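Local coordinates for structural protein ORF273 (Acidianus two-tailed virus, PDB 4ART) that is a structural protein of the virion of an archaeal two-tailed virus, a thermo- and acid-stable protein with a new fold, its precise role not established, at residues A[31-36]-A[258-263]; A[97-102]-A[152-157]; A[106-111]-A[234-239]. All blocks are in the same frame, centred on the assembly; numbering follows the deposited sequence.

Interaction 1: residues A[31-36]-A[258-263]; sequences LADIVE and FNKIDC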
loop_
_atom_site.group_PDB
_atom_site.type_symbol
_atom_site.label_atom_id
_atom_site.label_comp_id
_atom_site.label_asym_id
_atom_site.label_seq_id
_atom_site.Cartn_x
_atom_site.Cartn_y
_atom_site.Cartn_z
ATOM N N LEU A 31 -8.502 24.521 5.002
ATOM C CA LEU A 31 -7.493 23.541 4.606
ATOM C C LEU A 31 -7.908 22.753 3.367
ATOM O O LEU A 31 -7.070 22.512 2.506
ATOM C CB LEU A 31 -7.170 22.577 5.777
ATOM C CG LEU A 31 -6.293 23.146 6.902
ATOM C CD1 LEU A 31 -6.363 22.244 8.131
ATOM C CD2 LEU A 31 -4.825 23.338 6.440
ATOM N N ALA A 32 -9.191 22.342 3.286
ATOM C CA ALA A 32 -9.726 21.589 2.150
ATOM C C ALA A 32 -9.699 22.436 0.862
ATOM O O ALA A 32 -9.318 21.921 -0.179
ATOM C CB ALA A 32 -11.126 21.111 2.452
ATOM N N ASP A 33 -10.032 23.750 0.948
ATOM C CA ASP A 33 -9.941 24.648 -0.210
ATOM C C ASP A 33 -8.474 24.855 -0.650
ATOM O O ASP A 33 -8.208 24.926 -1.855
ATOM C CB ASP A 33 -10.657 25.968 0.049
ATOM C CG ASP A 33 -12.166 25.813 0.211
ATOM O OD1 ASP A 33 -12.719 24.771 -0.245
ATOM O OD2 ASP A 33 -12.796 26.717 0.808
ATOM N N ILE A 34 -7.524 24.901 0.320
ATOM C CA ILE A 34 -6.084 25.010 0.026
ATOM C C ILE A 34 -5.651 23.772 -0.797
ATOM O O ILE A 34 -5.012 23.923 -1.833
ATOM C CB ILE A 34 -5.217 25.236 1.312
ATOM C CG1 ILE A 34 -5.438 26.670 1.895
ATOM C CG2 ILE A 34 -3.713 24.974 1.045
ATOM C CD1 ILE A 34 -5.098 26.801 3.413
ATOM N N VAL A 35 -6.058 22.560 -0.361
ATOM C CA VAL A 35 -5.724 21.296 -1.057
ATOM C C VAL A 35 -6.381 21.290 -2.436
ATOM O O VAL A 35 -5.690 21.124 -3.422
ATOM C CB VAL A 35 -6.051 20.021 -0.212
ATOM C CG1 VAL A 35 -5.956 18.743 -1.061
ATOM C CG2 VAL A 35 -5.139 19.919 1.003
ATOM N N GLU A 36 -7.697 21.553 -2.506
ATOM C CA GLU A 36 -8.439 21.622 -3.766
ATOM C C GLU A 36 -7.808 22.568 -4.785
ATOM O O GLU A 36 -7.690 22.191 -5.945
ATOM C CB GLU A 36 -9.888 22.017 -3.508
ATOM C CG GLU A 36 -10.727 22.202 -4.762
ATOM C CD GLU A 36 -11.149 23.629 -5.050
ATOM O OE1 GLU A 36 -11.595 24.331 -4.114
ATOM O OE2 GLU A 36 -11.081 24.028 -6.235
ATOM N N PHE A 258 -12.667 22.430 -10.303
ATOM C CA PHE A 258 -13.354 21.633 -9.283
ATOM C C PHE A 258 -14.511 22.462 -8.787
ATOM O O PHE A 258 -14.367 23.672 -8.598
ATOM C CB PHE A 258 -12.450 21.289 -8.095
ATOM C CG PHE A 258 -11.564 20.097 -8.320
ATOM C CD1 PHE A 258 -12.110 18.841 -8.560
ATOM C CD2 PHE A 258 -10.185 20.223 -8.271
ATOM C CE1 PHE A 258 -11.282 17.734 -8.783
ATOM C CE2 PHE A 258 -9.361 19.121 -8.489
ATOM C CZ PHE A 258 -9.912 17.881 -8.737
ATOM N N ASN A 259 -15.667 21.823 -8.605
ATOM C CA ASN A 259 -16.895 22.433 -8.092
ATOM C C ASN A 259 -17.343 21.591 -6.883
ATOM O O ASN A 259 -17.345 20.355 -6.961
ATOM C CB ASN A 259 -17.982 22.483 -9.184
ATOM C CG ASN A 259 -19.386 22.701 -8.665
ATOM O OD1 ASN A 259 -19.685 23.692 -7.977
ATOM N ND2 ASN A 259 -20.279 21.764 -8.972
ATOM N N LYS A 260 -17.712 22.267 -5.773
ATOM C CA LYS A 260 -18.151 21.648 -4.518
ATOM C C LYS A 260 -19.290 20.675 -4.788
ATOM O O LYS A 260 -20.111 20.911 -5.670
ATOM C CB LYS A 260 -18.693 22.718 -3.550
ATOM C CG LYS A 260 -17.667 23.610 -2.854
ATOM C CD LYS A 260 -18.353 24.939 -2.416
ATOM C CE LYS A 260 -17.576 25.824 -1.457
ATOM N NZ LYS A 260 -16.231 26.192 -1.974
ATOM N N ILE A 261 -19.330 19.577 -4.046
ATOM C CA ILE A 261 -20.413 18.610 -4.138
ATOM C C ILE A 261 -20.565 17.932 -2.759
ATOM O O ILE A 261 -19.574 17.816 -2.027
ATOM C CB ILE A 261 -20.216 17.601 -5.334
ATOM C CG1 ILE A 261 -21.537 16.867 -5.693
ATOM C CG2 ILE A 261 -19.055 16.641 -5.126
ATOM C CD1 ILE A 261 -21.434 15.745 -6.815
ATOM N N ASP A 262 -21.791 17.516 -2.401
ATOM C CA ASP A 262 -22.013 16.768 -1.171
ATOM C C ASP A 262 -21.316 15.401 -1.324
ATOM O O ASP A 262 -21.462 14.753 -2.358
ATOM C CB ASP A 262 -23.497 16.557 -0.894
ATOM C CG ASP A 262 -23.698 15.928 0.469
ATOM O OD1 ASP A 262 -23.410 16.603 1.474
ATOM O OD2 ASP A 262 -23.964 14.704 0.526
ATOM N N CYS A 263 -20.569 14.976 -0.295
ATOM C CA CYS A 263 -19.827 13.718 -0.285
ATOM C C CYS A 263 -20.726 12.543 -0.368
ATOM O O CYS A 263 -20.351 11.532 -0.962
ATOM C CB CYS A 263 -18.925 13.621 0.936
ATOM S SG CYS A 263 -17.567 14.799 0.931
HETATM O O HOH W 1 -15.689 23.429 -0.079
#
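Asp33 OD1, which faces Lys260 across this contact, is held by two partners. It is hydrogen-bonded to the hydroxyl of Tyr251 on the adjoining strand 247-253, and it accepts a long bond from a water 3.3 Å from OD1. The same water accepts a weak bond from Lys260, with NZ 3.4 Å from its oxygen. Directly, Asp33 OD1 and Lys260 NZ stand 4.2 Å apart, beyond a salt bridge, so the attraction between the opposite charges probably acts partly through the water. The two side chains cross at about a right angle; the lysine chain runs nearly extended until its last bend (chi4 56°), which turns NZ toward the carboxylate.

One helical turn on, Glu36 and Phe258 make the second half, a mixture of methylene, carboxylate and ring. Glu36 CG is anti to the backbone N (chi1 176°) and the chain bends at its second torsion; thus shaped, it slides past Phe258 in the opposite direction, and its methylene CG lies 3.9 Å from Phe258 CB. The carboxylate follows, bringing OE2 to 3.6 Å from the same CB, while its plane stands 84° from that of the ring. The ring atom CD2 meets the helix backbone too, at 3.9 Å from Glu36 O. Glu36 OE2 also lies close to the like-charged OE2 of Glu40, which accepts from the backbone N of Phe258; such proximity would tend to favour protonation of one of the carboxylates.

Helix 23-44 lies across one face of the mixed sheet, and here it reaches the outermost strand, 258-261. Leu31 and Val35 pack on strand 139-146, Ala32 on strand 247-253, and Phe258 completes the layer against Leu155 and, edge-to-face, Trp253. Just beyond the strand, the Cys263–Cys250 disulfide ties the start of helix 263-266 to strand 247-253.

Interaction 2: residues A[97-102]-A[152-157]; sequences RDFDEF and PQYLAV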
loop_
_atom_site.group_PDB
_atom_site.type_symbol
_atom_site.label_atom_id
_atom_site.label_comp_id
_atom_site.label_asym_id
_atom_site.label_seq_id
_atom_site.Cartn_x
_atom_site.Cartn_y
_atom_site.Cartn_z
ATOM N N ARG A 97 -8.564 5.115 -10.339
ATOM C CA ARG A 97 -9.316 4.977 -11.581
ATOM C C ARG A 97 -10.477 3.976 -11.415
ATOM O O ARG A 97 -11.255 3.761 -12.348
ATOM C CB ARG A 97 -8.375 4.641 -12.765
ATOM C CG ARG A 97 -7.581 5.873 -13.247
ATOM C CD ARG A 97 -6.567 5.602 -14.352
ATOM N NE ARG A 97 -5.618 6.715 -14.530
ATOM C CZ ARG A 97 -5.806 7.768 -15.323
ATOM N NH1 ARG A 97 -6.920 7.882 -16.037
ATOM N NH2 ARG A 97 -4.875 8.708 -15.418
ATOM N N ASP A 98 -10.610 3.400 -10.206
ATOM C CA ASP A 98 -11.673 2.459 -9.839
ATOM C C ASP A 98 -12.535 3.127 -8.780
ATOM O O ASP A 98 -12.011 3.581 -7.759
ATOM C CB ASP A 98 -11.091 1.115 -9.320
ATOM C CG ASP A 98 -12.152 0.119 -8.853
ATOM O OD1 ASP A 98 -13.173 -0.041 -9.561
ATOM O OD2 ASP A 98 -11.953 -0.515 -7.781
ATOM N N PHE A 99 -13.850 3.192 -9.029
ATOM C CA PHE A 99 -14.805 3.847 -8.135
ATOM C C PHE A 99 -14.933 3.228 -6.758
ATOM O O PHE A 99 -15.076 3.947 -5.774
ATOM C CB PHE A 99 -16.184 4.007 -8.780
ATOM C CG PHE A 99 -16.981 5.105 -8.107
ATOM C CD1 PHE A 99 -16.655 6.443 -8.305
ATOM C CD2 PHE A 99 -18.042 4.802 -7.266
ATOM C CE1 PHE A 99 -17.376 7.457 -7.674
ATOM C CE2 PHE A 99 -18.783 5.820 -6.656
ATOM C CZ PHE A 99 -18.433 7.140 -6.851
ATOM N N ASP A 100 -14.898 1.903 -6.691
ATOM C CA ASP A 100 -15.006 1.155 -5.446
ATOM C C ASP A 100 -13.811 1.435 -4.540
ATOM O O ASP A 100 -13.978 1.582 -3.329
ATOM C CB ASP A 100 -15.135 -0.344 -5.744
ATOM C CG ASP A 100 -16.368 -0.717 -6.557
ATOM O OD1 ASP A 100 -17.504 -0.338 -6.142
ATOM O OD2 ASP A 100 -16.207 -1.378 -7.607
ATOM N N GLU A 101 -12.610 1.533 -5.141
ATOM C CA GLU A 101 -11.344 1.808 -4.461
ATOM C C GLU A 101 -11.331 3.245 -3.976
ATOM O O GLU A 101 -10.892 3.505 -2.857
ATOM C CB GLU A 101 -10.165 1.544 -5.401
ATOM C CG GLU A 101 -8.849 1.423 -4.655
ATOM C CD GLU A 101 -7.673 0.971 -5.495
ATOM O OE1 GLU A 101 -7.858 0.082 -6.359
ATOM O OE2 GLU A 101 -6.557 1.496 -5.274
ATOM N N PHE A 102 -11.824 4.174 -4.812
ATOM C CA PHE A 102 -11.984 5.587 -4.473
ATOM C C PHE A 102 -12.840 5.719 -3.204
ATOM O O PHE A 102 -12.411 6.348 -2.247
ATOM C CB PHE A 102 -12.648 6.345 -5.653
ATOM C CG PHE A 102 -13.021 7.787 -5.396
ATOM C CD1 PHE A 102 -12.041 8.743 -5.140
ATOM C CD2 PHE A 102 -14.338 8.205 -5.492
ATOM C CE1 PHE A 102 -12.383 10.080 -4.928
ATOM C CE2 PHE A 102 -14.677 9.548 -5.283
ATOM C CZ PHE A 102 -13.698 10.474 -5.007
ATOM N N PRO A 152 -9.975 13.656 -15.136
ATOM C CA PRO A 152 -10.369 13.736 -13.724
ATOM C C PRO A 152 -11.878 13.858 -13.560
ATOM O O PRO A 152 -12.536 14.546 -14.343
ATOM C CB PRO A 152 -9.635 14.985 -13.203
ATOM C CG PRO A 152 -8.890 15.547 -14.356
ATOM C CD PRO A 152 -9.418 14.934 -15.609
ATOM N N GLN A 153 -12.423 13.192 -12.536
ATOM C CA GLN A 153 -13.853 13.213 -12.255
ATOM C C GLN A 153 -14.159 13.803 -10.872
ATOM O O GLN A 153 -15.015 14.683 -10.777
ATOM C CB GLN A 153 -14.469 11.805 -12.342
ATOM C CG GLN A 153 -14.195 10.995 -13.606
ATOM C CD GLN A 153 -15.079 9.770 -13.622
ATOM O OE1 GLN A 153 -16.287 9.856 -13.854
ATOM N NE2 GLN A 153 -14.516 8.608 -13.312
ATOM N N TYR A 154 -13.516 13.276 -9.795
ATOM C CA TYR A 154 -13.798 13.717 -8.427
ATOM C C TYR A 154 -12.588 13.860 -7.537
ATOM O O TYR A 154 -11.558 13.227 -7.760
ATOM C CB TYR A 154 -14.813 12.774 -7.738
ATOM C CG TYR A 154 -16.018 12.423 -8.583
ATOM C CD1 TYR A 154 -17.050 13.344 -8.786
ATOM C CD2 TYR A 154 -16.144 11.164 -9.163
ATOM C CE1 TYR A 154 -18.179 13.018 -9.546
ATOM C CE2 TYR A 154 -17.255 10.834 -9.944
ATOM C CZ TYR A 154 -18.277 11.761 -10.123
ATOM O OH TYR A 154 -19.376 11.448 -10.890
ATOM N N LEU A 155 -12.747 14.680 -6.491
ATOM C CA LEU A 155 -11.776 14.891 -5.426
ATOM C C LEU A 155 -12.493 14.784 -4.103
ATOM O O LEU A 155 -13.590 15.302 -3.956
ATOM C CB LEU A 155 -11.058 16.273 -5.551
ATOM C CG LEU A 155 -10.199 16.761 -4.348
ATOM C CD1 LEU A 155 -9.004 15.851 -4.084
ATOM C CD2 LEU A 155 -9.735 18.192 -4.539
ATOM N N ALA A 156 -11.887 14.064 -3.155
ATOM C CA ALA A 156 -12.367 13.938 -1.790
ATOM C C ALA A 156 -11.193 14.273 -0.887
ATOM O O ALA A 156 -10.081 13.797 -1.102
ATOM C CB ALA A 156 -12.865 12.538 -1.509
ATOM N N VAL A 157 -11.417 15.176 0.050
ATOM C CA VAL A 157 -10.370 15.615 0.962
ATOM C C VAL A 157 -10.846 15.199 2.366
ATOM O O VAL A 157 -11.927 15.620 2.793
ATOM C CB VAL A 157 -10.136 17.150 0.877
ATOM C CG1 VAL A 157 -9.006 17.586 1.810
ATOM C CG2 VAL A 157 -9.892 17.630 -0.555
#
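Phe102 fills the tight part of this contact, and Phe99 the looser part one helical turn before it. The Phe102 ring reaches out from the helix to the strand, where its far atom CZ lies 3.7 Å from Tyr154 CB and 4.1 Å from Ala156 CB. One ring atom therefore bridges two strand residues whose CB atoms both point toward the helix, and CE2 adds a second approach to Tyr154 CB at 4.1 Å. With CG of Phe102 trans to the backbone N (chi1 173°), the ring is carried toward the strand. Phe102 and Ala156 are both buried.

The Tyr154 side chain crosses that of Phe102 at about a right angle and goes on to Phe99. There the two aromatic groups meet through CE1 of Phe99 and CE2 and CD2 of Tyr154: Phe99 CE1 is 4.1 Å from Tyr154 CE2 and 4.2 Å from Tyr154 CD2. The two side chains cross at a slant. Phe99 and Tyr154 are each partly exposed, making this the more open side of the contact. The start of the helix is capped, weakly, by Asp98 at the N-cap position, whose OD2 accepts a weak bond from Glu101 N over 3.4 Å, bent to 136°.

The strand opens with a classic beta bulge, in which Gln153 and Tyr154 both face Glu146 of strand 139-146. Strand 154-161 runs between strands 139-146 and 247-253, and Phe102 packs on Val144 as well. Helix 99-108 thus rests on one face of the sheet, while Leu155 and Val157 point from the other face into helix 23-44.

Interaction 3: residues A[106-111]-A[234-239]; sequences IDYGLP and KIAHAY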
loop_
_atom_site.group_PDB
_atom_site.type_symbol
_atom_site.label_atom_id
_atom_site.label_comp_id
_atom_site.label_asym_id
_atom_site.label_seq_id
_atom_site.Cartn_x
_atom_site.Cartn_y
_atom_site.Cartn_z
ATOM N N ILE A 106 -11.668 6.872 0.610
ATOM C CA ILE A 106 -12.398 7.995 1.250
ATOM C C ILE A 106 -12.806 7.617 2.676
ATOM O O ILE A 106 -12.588 8.377 3.617
ATOM C CB ILE A 106 -13.705 8.351 0.449
ATOM C CG1 ILE A 106 -13.427 9.024 -0.889
ATOM C CG2 ILE A 106 -14.719 9.179 1.282
ATOM C CD1 ILE A 106 -14.737 9.236 -1.707
ATOM N N ASP A 107 -13.458 6.457 2.794
ATOM C CA ASP A 107 -14.065 5.945 4.018
ATOM C C ASP A 107 -13.099 5.268 5.020
ATOM O O ASP A 107 -13.352 5.303 6.228
ATOM C CB ASP A 107 -15.296 5.074 3.652
ATOM C CG ASP A 107 -16.349 5.810 2.823
ATOM O OD1 ASP A 107 -16.616 7.007 3.122
ATOM O OD2 ASP A 107 -16.919 5.187 1.888
ATOM N N TYR A 108 -11.949 4.745 4.529
ATOM C CA TYR A 108 -10.926 4.047 5.326
ATOM C C TYR A 108 -9.481 4.465 5.042
ATOM O O TYR A 108 -8.560 3.789 5.498
ATOM C CB TYR A 108 -11.020 2.527 5.106
ATOM C CG TYR A 108 -12.324 1.898 5.541
ATOM C CD1 TYR A 108 -13.418 1.851 4.682
ATOM C CD2 TYR A 108 -12.450 1.307 6.794
ATOM C CE1 TYR A 108 -14.623 1.276 5.076
ATOM C CE2 TYR A 108 -13.641 0.696 7.188
ATOM C CZ TYR A 108 -14.728 0.689 6.326
ATOM O OH TYR A 108 -15.906 0.087 6.699
ATOM N N GLY A 109 -9.284 5.565 4.326
ATOM C CA GLY A 109 -7.963 6.059 3.958
ATOM C C GLY A 109 -7.222 6.729 5.089
ATOM O O GLY A 109 -6.779 7.885 4.971
ATOM N N LEU A 110 -7.036 5.961 6.178
ATOM C CA LEU A 110 -6.330 6.421 7.352
ATOM C C LEU A 110 -4.874 6.632 7.031
ATOM O O LEU A 110 -4.300 5.900 6.237
ATOM C CB LEU A 110 -6.440 5.388 8.483
ATOM C CG LEU A 110 -7.696 5.493 9.347
ATOM C CD1 LEU A 110 -7.893 4.263 10.146
ATOM C CD2 LEU A 110 -7.620 6.660 10.285
ATOM N N PRO A 111 -4.243 7.606 7.679
ATOM C CA PRO A 111 -2.792 7.740 7.529
ATOM C C PRO A 111 -2.099 6.485 7.980
ATOM O O PRO A 111 -2.605 5.715 8.799
ATOM C CB PRO A 111 -2.420 8.832 8.521
ATOM C CG PRO A 111 -3.574 8.954 9.415
ATOM C CD PRO A 111 -4.783 8.547 8.676
ATOM N N LYS A 234 -18.660 -5.159 11.289
ATOM C CA LYS A 234 -18.288 -5.130 12.711
ATOM C C LYS A 234 -17.166 -4.114 12.943
ATOM O O LYS A 234 -17.261 -3.277 13.840
ATOM C CB LYS A 234 -17.868 -6.533 13.215
ATOM C CG LYS A 234 -18.925 -7.178 14.098
ATOM C CD LYS A 234 -18.603 -8.622 14.469
ATOM C CE LYS A 234 -19.780 -9.252 15.194
ATOM N NZ LYS A 234 -19.389 -10.430 16.025
ATOM N N ILE A 235 -16.132 -4.148 12.086
ATOM C CA ILE A 235 -14.994 -3.231 12.164
ATOM C C ILE A 235 -15.463 -1.803 11.882
ATOM O O ILE A 235 -15.053 -0.890 12.603
ATOM C CB ILE A 235 -13.856 -3.679 11.223
ATOM C CG1 ILE A 235 -13.285 -5.045 11.676
ATOM C CG2 ILE A 235 -12.758 -2.595 11.159
ATOM C CD1 ILE A 235 -12.365 -5.779 10.690
ATOM N N ALA A 236 -16.287 -1.617 10.818
ATOM C CA ALA A 236 -16.850 -0.332 10.405
ATOM C C ALA A 236 -17.597 0.312 11.573
ATOM O O ALA A 236 -17.326 1.467 11.897
ATOM C CB ALA A 236 -17.820 -0.520 9.235
ATOM N N HIS A 237 -18.500 -0.451 12.226
ATOM C CA HIS A 237 -19.283 0.015 13.358
ATOM C C HIS A 237 -18.390 0.516 14.482
ATOM O O HIS A 237 -18.632 1.608 14.978
ATOM C CB HIS A 237 -20.236 -1.087 13.865
ATOM C CG HIS A 237 -21.460 -1.241 13.024
ATOM N ND1 HIS A 237 -21.969 -2.491 12.679
ATOM C CD2 HIS A 237 -22.387 -0.309 12.715
ATOM C CE1 HIS A 237 -23.064 -2.247 11.991
ATOM N NE2 HIS A 237 -23.379 -0.950 12.026
ATOM N N ALA A 238 -17.343 -0.268 14.853
ATOM C CA ALA A 238 -16.401 0.092 15.915
ATOM C C ALA A 238 -15.577 1.314 15.523
ATOM O O ALA A 238 -15.409 2.212 16.331
ATOM C CB ALA A 238 -15.487 -1.082 16.252
ATOM N N TYR A 239 -15.084 1.350 14.281
ATOM C CA TYR A 239 -14.303 2.449 13.750
ATOM C C TYR A 239 -15.072 3.788 13.801
ATOM O O TYR A 239 -14.511 4.778 14.259
ATOM C CB TYR A 239 -13.818 2.126 12.331
ATOM C CG TYR A 239 -13.166 3.299 11.648
ATOM C CD1 TYR A 239 -11.892 3.727 12.019
ATOM C CD2 TYR A 239 -13.864 4.061 10.720
ATOM C CE1 TYR A 239 -11.312 4.859 11.444
ATOM C CE2 TYR A 239 -13.281 5.169 10.108
ATOM C CZ TYR A 239 -11.995 5.558 10.460
ATOM O OH TYR A 239 -11.404 6.665 9.879
#
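Two tyrosine torsions bring the segments together. In Tyr239, CG is anti to the backbone N (chi1 172°), so its ring projects from helix 229-242 toward the turn at 108-110; in Tyr108, chi1 of -62° places CG beside the backbone N and directs the phenol toward the helix. The tyrosines reach across in opposite senses. Tyr108 OH arrives at Ala236, 3.2 Å from the CB methyl, a tight van der Waals approach and not a hydrogen bond; the methyl lies at the edge of the phenol ring and near its plane.

The Tyr239 ring is met on one side of its plane by Leu110 near CE1 and by Asp107 O near CE2. Tyr239 CE1 is 3.7 Å from Leu110 CD1, and Tyr239 OH is 3.8 Å from Leu110 CD2, so both methyl groups touch the tyrosine. Tyr239 CE2 comes to 3.9 Å from Asp107 O. Leu110 and Tyr239 approach from opposite directions.

Tyr108 also touches Pro217 and Tyr221 of helix 210-221. A weak 2.7 Å bond from Leu110 N to Tyr108 O closes the inverse gamma turn centred on Gly109, which leads the chain out of helix 99-108 and against helix 229-242.

The three contacts run from the edge of the sheet toward the chain's centre, to which interaction 3 lies nearest. Interactions 1 and 2 have centres 13 Å apart, and interaction 1 packs on the strand 154-161 that interaction 2 uses: Phe258 CE1 is 3.6 Å from Leu155 CB, and Glu36 CA is 3.7 Å from Leu155 CD2. Helices 23-44 and 99-108 thereby sandwich the sheet. Interactions 2 and 3 use the two ends of helix 99-108, about 17 Å between centres, and meet where Ala156 CB lies 3.6 Å from Ile106 CG1. Interactions 1 and 3 do not touch, their nearest atoms being about 6 Å apart. Along the chain, interactions 2 and 3 alternate, and both are nested within the span closed by interaction 1.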